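Local atomic coordinates of DUF4276 family protein (Pyrococcus horikoshii, PDB entry 2P62), a protein that is of unknown function but belongs to the Toprim-like clan, a superfamily that includes nucleic-acid enzymes such as topoisomerases and primases. Residues Glu14-Val19 with Val230-Leu235; Val19-Leu24 with Ile58-Ile63. All coordinates share one frame; numbering follows the deposited sequence.

Contact 1. Residues Glu14-Val19 with Val230-Leu235; sequences ESFFKV and VNLLPL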
loop_
_atom_site.group_PDB
_atom_site.type_symbol
_atom_site.label_atom_id
_atom_site.label_comp_id
_atom_site.label_asym_id
_atom_site.label_seq_id
_atom_site.Cartn_x
_atom_site.Cartn_y
_atom_site.Cartn_z
ATOM N N GLU A 14 10.980 4.423 -1.119
ATOM C CA GLU A 14 11.536 4.204 0.214
ATOM C C GLU A 14 11.853 2.721 0.457
ATOM O O GLU A 14 12.871 2.395 1.063
ATOM C CB GLU A 14 10.580 4.716 1.302
ATOM C CG GLU A 14 11.019 4.351 2.727
ATOM C CD GLU A 14 9.897 4.489 3.750
ATOM O OE1 GLU A 14 9.584 5.624 4.164
ATOM O OE2 GLU A 14 9.315 3.454 4.131
ATOM N N SER A 15 10.985 1.827 -0.012
ATOM C CA SER A 15 11.208 0.391 0.174
ATOM C C SER A 15 12.426 -0.079 -0.597
ATOM O O SER A 15 13.252 -0.829 -0.073
ATOM C CB SER A 15 9.997 -0.424 -0.286
ATOM O OG SER A 15 8.903 -0.249 0.582
ATOM N N PHE A 16 12.516 0.362 -1.848
ATOM C CA PHE A 16 13.626 -0.005 -2.713
ATOM C C PHE A 16 14.954 0.323 -2.023
ATOM O O PHE A 16 15.814 -0.540 -1.890
ATOM C CB PHE A 16 13.509 0.729 -4.062
ATOM C CG PHE A 16 14.624 0.419 -5.026
ATOM C CD1 PHE A 16 15.728 1.260 -5.130
ATOM C CD2 PHE A 16 14.581 -0.721 -5.820
ATOM C CE1 PHE A 16 16.777 0.969 -6.014
ATOM C CE2 PHE A 16 15.624 -1.022 -6.705
ATOM C CZ PHE A 16 16.724 -0.173 -6.800
ATOM N N PHE A 17 15.111 1.555 -1.552
ATOM C CA PHE A 17 16.354 1.930 -0.889
ATOM C C PHE A 17 16.552 1.231 0.453
ATOM O O PHE A 17 17.672 0.846 0.799
ATOM C CB PHE A 17 16.425 3.448 -0.704
ATOM C CG PHE A 17 16.953 4.175 -1.909
ATOM C CD1 PHE A 17 18.321 4.200 -2.177
ATOM C CD2 PHE A 17 16.081 4.790 -2.805
ATOM C CE1 PHE A 17 18.817 4.822 -3.329
ATOM C CE2 PHE A 17 16.565 5.412 -3.958
ATOM C CZ PHE A 17 17.941 5.428 -4.222
ATOM N N LYS A 18 15.463 1.060 1.198
ATOM C CA LYS A 18 15.509 0.420 2.506
ATOM C C LYS A 18 15.968 -1.041 2.424
ATOM O O LYS A 18 16.801 -1.482 3.217
ATOM C CB LYS A 18 14.126 0.524 3.176
ATOM C CG LYS A 18 14.078 0.132 4.653
ATOM C CD LYS A 18 13.510 -1.264 4.860
ATOM C CE LYS A 18 12.002 -1.273 4.734
ATOM N NZ LYS A 18 11.410 -0.429 5.780
ATOM N N VAL A 19 15.455 -1.801 1.463
ATOM C CA VAL A 19 15.881 -3.193 1.390
ATOM C C VAL A 19 17.363 -3.299 1.004
ATOM O O VAL A 19 18.084 -4.153 1.516
ATOM C CB VAL A 19 14.981 -4.034 0.425
ATOM C CG1 VAL A 19 15.066 -3.505 -1.006
ATOM C CG2 VAL A 19 15.388 -5.502 0.494
ATOM N N VAL A 230 22.890 -0.367 -13.981
ATOM C CA VAL A 230 21.924 0.729 -13.934
ATOM C C VAL A 230 22.568 1.948 -13.288
ATOM O O VAL A 230 21.964 3.014 -13.183
ATOM C CB VAL A 230 20.669 0.337 -13.129
ATOM C CG1 VAL A 230 19.683 1.486 -13.111
ATOM C CG2 VAL A 230 20.019 -0.883 -13.746
ATOM N N ASN A 231 23.812 1.770 -12.866
ATOM C CA ASN A 231 24.590 2.816 -12.219
ATOM C C ASN A 231 23.959 3.309 -10.915
ATOM O O ASN A 231 23.686 4.497 -10.751
ATOM C CB ASN A 231 24.816 3.992 -13.178
ATOM C CG ASN A 231 26.185 4.646 -12.984
ATOM O OD1 ASN A 231 27.228 3.974 -13.043
ATOM N ND2 ASN A 231 26.188 5.957 -12.750
ATOM N N LEU A 232 23.725 2.373 -9.995
ATOM C CA LEU A 232 23.166 2.675 -8.682
ATOM C C LEU A 232 24.241 2.455 -7.625
ATOM O O LEU A 232 24.162 2.983 -6.522
ATOM C CB LEU A 232 21.961 1.775 -8.371
ATOM C CG LEU A 232 20.574 2.313 -8.724
ATOM C CD1 LEU A 232 19.534 1.251 -8.449
ATOM C CD2 LEU A 232 20.283 3.577 -7.902
ATOM N N LEU A 233 25.261 1.688 -7.974
ATOM C CA LEU A 233 26.337 1.390 -7.033
ATOM C C LEU A 233 27.059 2.621 -6.479
ATOM O O LEU A 233 27.206 2.770 -5.266
ATOM C CB LEU A 233 27.335 0.441 -7.690
ATOM C CG LEU A 233 27.626 -0.862 -6.944
ATOM C CD1 LEU A 233 26.352 -1.442 -6.326
ATOM C CD2 LEU A 233 28.259 -1.841 -7.918
ATOM N N PRO A 234 27.525 3.514 -7.359
ATOM C CA PRO A 234 28.224 4.712 -6.881
ATOM C C PRO A 234 27.389 5.584 -5.943
ATOM O O PRO A 234 27.927 6.216 -5.039
ATOM C CB PRO A 234 28.640 5.418 -8.181
ATOM C CG PRO A 234 27.667 4.892 -9.200
ATOM C CD PRO A 234 27.521 3.450 -8.827
ATOM N N LEU A 235 26.077 5.606 -6.150
ATOM C CA LEU A 235 25.181 6.388 -5.295
ATOM C C LEU A 235 25.057 5.713 -3.918
ATOM O O LEU A 235 25.140 6.363 -2.871
ATOM C CB LEU A 235 23.786 6.483 -5.927
ATOM C CG LEU A 235 22.688 7.057 -5.015
ATOM C CD1 LEU A 235 22.851 8.575 -4.914
ATOM C CD2 LEU A 235 21.313 6.712 -5.561
#
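Phe-16 sets the far end of its ring against Leu-232, and the neighbouring Phe-17 meets Leu-235 at its own ring edge. In the first pair the side chains approach from opposite directions, with Leu-232 CD1 lying in the plane of the ring at its outer edge, 3.6 Å from Phe-16 CZ. The methyl therefore abuts ring hydrogens and does not ride over the face. Phe-16 can reach this far because its CG is anti to the backbone N (chi1 180°), which throws the ring clear of helix 11-23. Phe-17 and Leu-235 meet nearly at a right angle. Leu-235 CD2 again sits at the ring edge, 3.8 Å from both Phe-17 CE1 and Phe-17 CZ. The two rings are also neighbours, with Phe-16 CD1 4.2 Å above the plane of Phe-17 and displaced toward its rim.

All four of these residues are buried, yet the joint itself is small and purely apolar: 138 Å² is buried and no hydrogen bond crosses it. Met-136 of strand 129-136 touches both Phe-17 and Leu-232, while Leu-152 and Leu-156 of helix 152-162 press on Phe-16. The loose side belongs to Asn-231 and Pro-234, which are exposed and do not touch segment 14-19, although the backbone O of Asn-231 accepts a hydrogen bond from Tyr-134 OH. Asn-231 has positive phi and closes helix 220-229 in a Schellman motif, the classic helix C-terminal ending, here turning the chain into helix 233-239 against the aromatic pair.

Contact 2. Residues Val19-Leu24 with Ile58-Ile63; sequences VLLEKL and IALVII
Leu-21 leans from helix 11-23 toward strand 58-63 and meets Leu-60 and Ile-62, two residues whose side chains come off the same face of the strand. Its CD1 does most of the touching, 3.6 Å from Leu-60 CD1 and 4.1 Å from Ile-62 CD1. The pairings differ in direction. Leu-21 and Leu-60 slant across one another, so that both methyls of Leu-21 come near a single methyl of Leu-60, with Leu-21 CD2 at 4.1 Å from Leu-60 CD1. Leu-21 and Ile-62 instead point at each other, tip to tip, and meet through their CD1 methyls alone. Leu-21 can deliver its methyl here because CD1 continues the chain fully extended from CA (chi2 177°). Ile-62 is drawn out in the same manner, its CD1 trans to CA (chi2 175°), which makes that methyl the leading point of the side chain.

This is helix-on-sheet packing of an alpha/beta fold, in keeping with the Toprim-like clan: helix 11-23 follows strand 2-7 in the chain and lies against the sheet in which strand 58-63 runs parallel to 2-7 and antiparallel to 51-55. The backbone of Ala-59 is hydrogen-bonded to Arg-2 and Lys-4, and that of Leu-60 to Leu-53 on the other neighbouring strand.

The interface buries 106 Å² and contains no polar bond between the segments. Leu-53 touches both Leu-21 and Ile-62, and Phe-27 packs on Leu-60. Glu-22, next to Leu-21, pairs outside this contact: OE1 forms a salt bridge with Arg-28 NH2, and OE2 lies at long ion-pair distance from Lys-23 NZ.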
loop_
_atom_site.group_PDB
_atom_site.type_symbol
_atom_site.label_atom_id
_atom_site.label_comp_id
_atom_site.label_asym_id
_atom_site.label_seq_id
_atom_site.Cartn_x
_atom_site.Cartn_y
_atom_site.Cartn_z
ATOM N N VAL A 19 15.455 -1.801 1.463
ATOM C CA VAL A 19 15.881 -3.193 1.390
ATOM C C VAL A 19 17.363 -3.299 1.004
ATOM O O VAL A 19 18.084 -4.153 1.516
ATOM C CB VAL A 19 14.981 -4.034 0.425
ATOM C CG1 VAL A 19 15.066 -3.505 -1.006
ATOM C CG2 VAL A 19 15.388 -5.502 0.494
ATOM N N LEU A 20 17.833 -2.425 0.123
ATOM C CA LEU A 20 19.240 -2.472 -0.248
ATOM C C LEU A 20 20.121 -2.036 0.919
ATOM O O LEU A 20 21.116 -2.687 1.225
ATOM C CB LEU A 20 19.517 -1.562 -1.438
ATOM C CG LEU A 20 18.869 -1.944 -2.768
ATOM C CD1 LEU A 20 18.969 -0.749 -3.690
ATOM C CD2 LEU A 20 19.530 -3.186 -3.374
ATOM N N LEU A 21 19.758 -0.932 1.566
ATOM C CA LEU A 21 20.538 -0.403 2.682
ATOM C C LEU A 21 20.581 -1.336 3.894
ATOM O O LEU A 21 21.569 -1.360 4.620
ATOM C CB LEU A 21 20.000 0.972 3.097
ATOM C CG LEU A 21 20.154 2.121 2.091
ATOM C CD1 LEU A 21 19.506 3.387 2.636
ATOM C CD2 LEU A 21 21.636 2.352 1.812
ATOM N N GLU A 22 19.511 -2.099 4.107
ATOM C CA GLU A 22 19.445 -3.039 5.223
ATOM C C GLU A 22 20.058 -4.391 4.860
ATOM O O GLU A 22 21.076 -4.800 5.421
ATOM C CB GLU A 22 17.988 -3.258 5.670
ATOM C CG GLU A 22 17.365 -2.058 6.394
ATOM C CD GLU A 22 15.941 -2.300 6.918
ATOM O OE1 GLU A 22 15.416 -1.406 7.613
ATOM O OE2 GLU A 22 15.342 -3.362 6.648
ATOM N N LYS A 23 19.442 -5.062 3.893
ATOM C CA LYS A 23 19.866 -6.387 3.472
ATOM C C LYS A 23 21.177 -6.489 2.712
ATOM O O LYS A 23 21.775 -7.561 2.644
ATOM C CB LYS A 23 18.740 -7.042 2.668
ATOM C CG LYS A 23 17.423 -7.164 3.443
ATOM C CD LYS A 23 17.579 -8.003 4.718
ATOM C CE LYS A 23 16.249 -8.186 5.468
ATOM N NZ LYS A 23 15.730 -6.920 6.046
ATOM N N LEU A 24 21.635 -5.381 2.150
ATOM C CA LEU A 24 22.883 -5.402 1.403
ATOM C C LEU A 24 24.026 -4.683 2.127
ATOM O O LEU A 24 25.172 -5.115 2.045
ATOM C CB LEU A 24 22.667 -4.780 0.030
ATOM C CG LEU A 24 23.746 -5.081 -1.005
ATOM C CD1 LEU A 24 23.732 -6.570 -1.361
ATOM C CD2 LEU A 24 23.489 -4.247 -2.237
ATOM N N ILE A 58 26.930 6.107 11.216
ATOM C CA ILE A 58 26.125 6.774 10.199
ATOM C C ILE A 58 24.629 6.538 10.365
ATOM O O ILE A 58 24.175 5.398 10.466
ATOM C CB ILE A 58 26.482 6.303 8.782
ATOM C CG1 ILE A 58 27.915 6.723 8.422
ATOM C CG2 ILE A 58 25.462 6.874 7.786
ATOM C CD1 ILE A 58 28.338 6.294 7.026
ATOM N N ALA A 59 23.869 7.629 10.371
ATOM C CA ALA A 59 22.416 7.560 10.469
ATOM C C ALA A 59 21.826 8.079 9.157
ATOM O O ALA A 59 22.163 9.170 8.709
ATOM C CB ALA A 59 21.919 8.413 11.633
ATOM N N LEU A 60 20.966 7.281 8.532
ATOM C CA LEU A 60 20.314 7.688 7.296
ATOM C C LEU A 60 18.852 7.972 7.597
ATOM O O LEU A 60 18.111 7.090 8.031
ATOM C CB LEU A 60 20.411 6.588 6.241
ATOM C CG LEU A 60 21.834 6.221 5.825
ATOM C CD1 LEU A 60 21.801 5.000 4.938
ATOM C CD2 LEU A 60 22.495 7.398 5.129
ATOM N N VAL A 61 18.448 9.218 7.383
ATOM C CA VAL A 61 17.077 9.632 7.612
ATOM C C VAL A 61 16.408 9.706 6.247
ATOM O O VAL A 61 16.746 10.554 5.430
ATOM C CB VAL A 61 17.028 11.010 8.300
ATOM C CG1 VAL A 61 15.581 11.428 8.528
ATOM C CG2 VAL A 61 17.775 10.945 9.639
ATOM N N ILE A 62 15.466 8.804 6.005
ATOM C CA ILE A 62 14.758 8.744 4.732
ATOM C C ILE A 62 13.335 9.270 4.877
ATOM O O ILE A 62 12.599 8.837 5.765
ATOM C CB ILE A 62 14.685 7.291 4.230
ATOM C CG1 ILE A 62 16.079 6.669 4.273
ATOM C CG2 ILE A 62 14.105 7.235 2.824
ATOM C CD1 ILE A 62 16.082 5.225 3.927
ATOM N N ILE A 63 12.950 10.198 4.005
ATOM C CA ILE A 63 11.601 10.757 4.032
ATOM C C ILE A 63 10.983 10.688 2.645
ATOM O O ILE A 63 11.695 10.740 1.643
ATOM C CB ILE A 63 11.585 12.247 4.476
ATOM C CG1 ILE A 63 12.402 13.095 3.505
ATOM C CG2 ILE A 63 12.150 12.390 5.866
ATOM C CD1 ILE A 63 12.391 14.570 3.840
#

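Overall arrangement
Helix 11-23 serves both contacts, whose centres lie about 9 Å apart. Contact 1 joins it to the turn and first residues of the C-terminal helix 233-239, after 210 intervening residues; contact 2, nested within that loop, joins it to the nearby strand 58-63. Phe-17 and Leu-21, four residues apart, stand one helical turn from each other. The segments share Val-19, which itself touches neither partner segment; the direct link is packing of Glu-14 CG on Ile-62 CG2 at 4.2 Å. Helix 220-229 adds another connection, since Leu-227 touches both Leu-232 and Leu-20. The two centres are about 6 and 10 Å from that of the chain, and the second subunit touches neither contact.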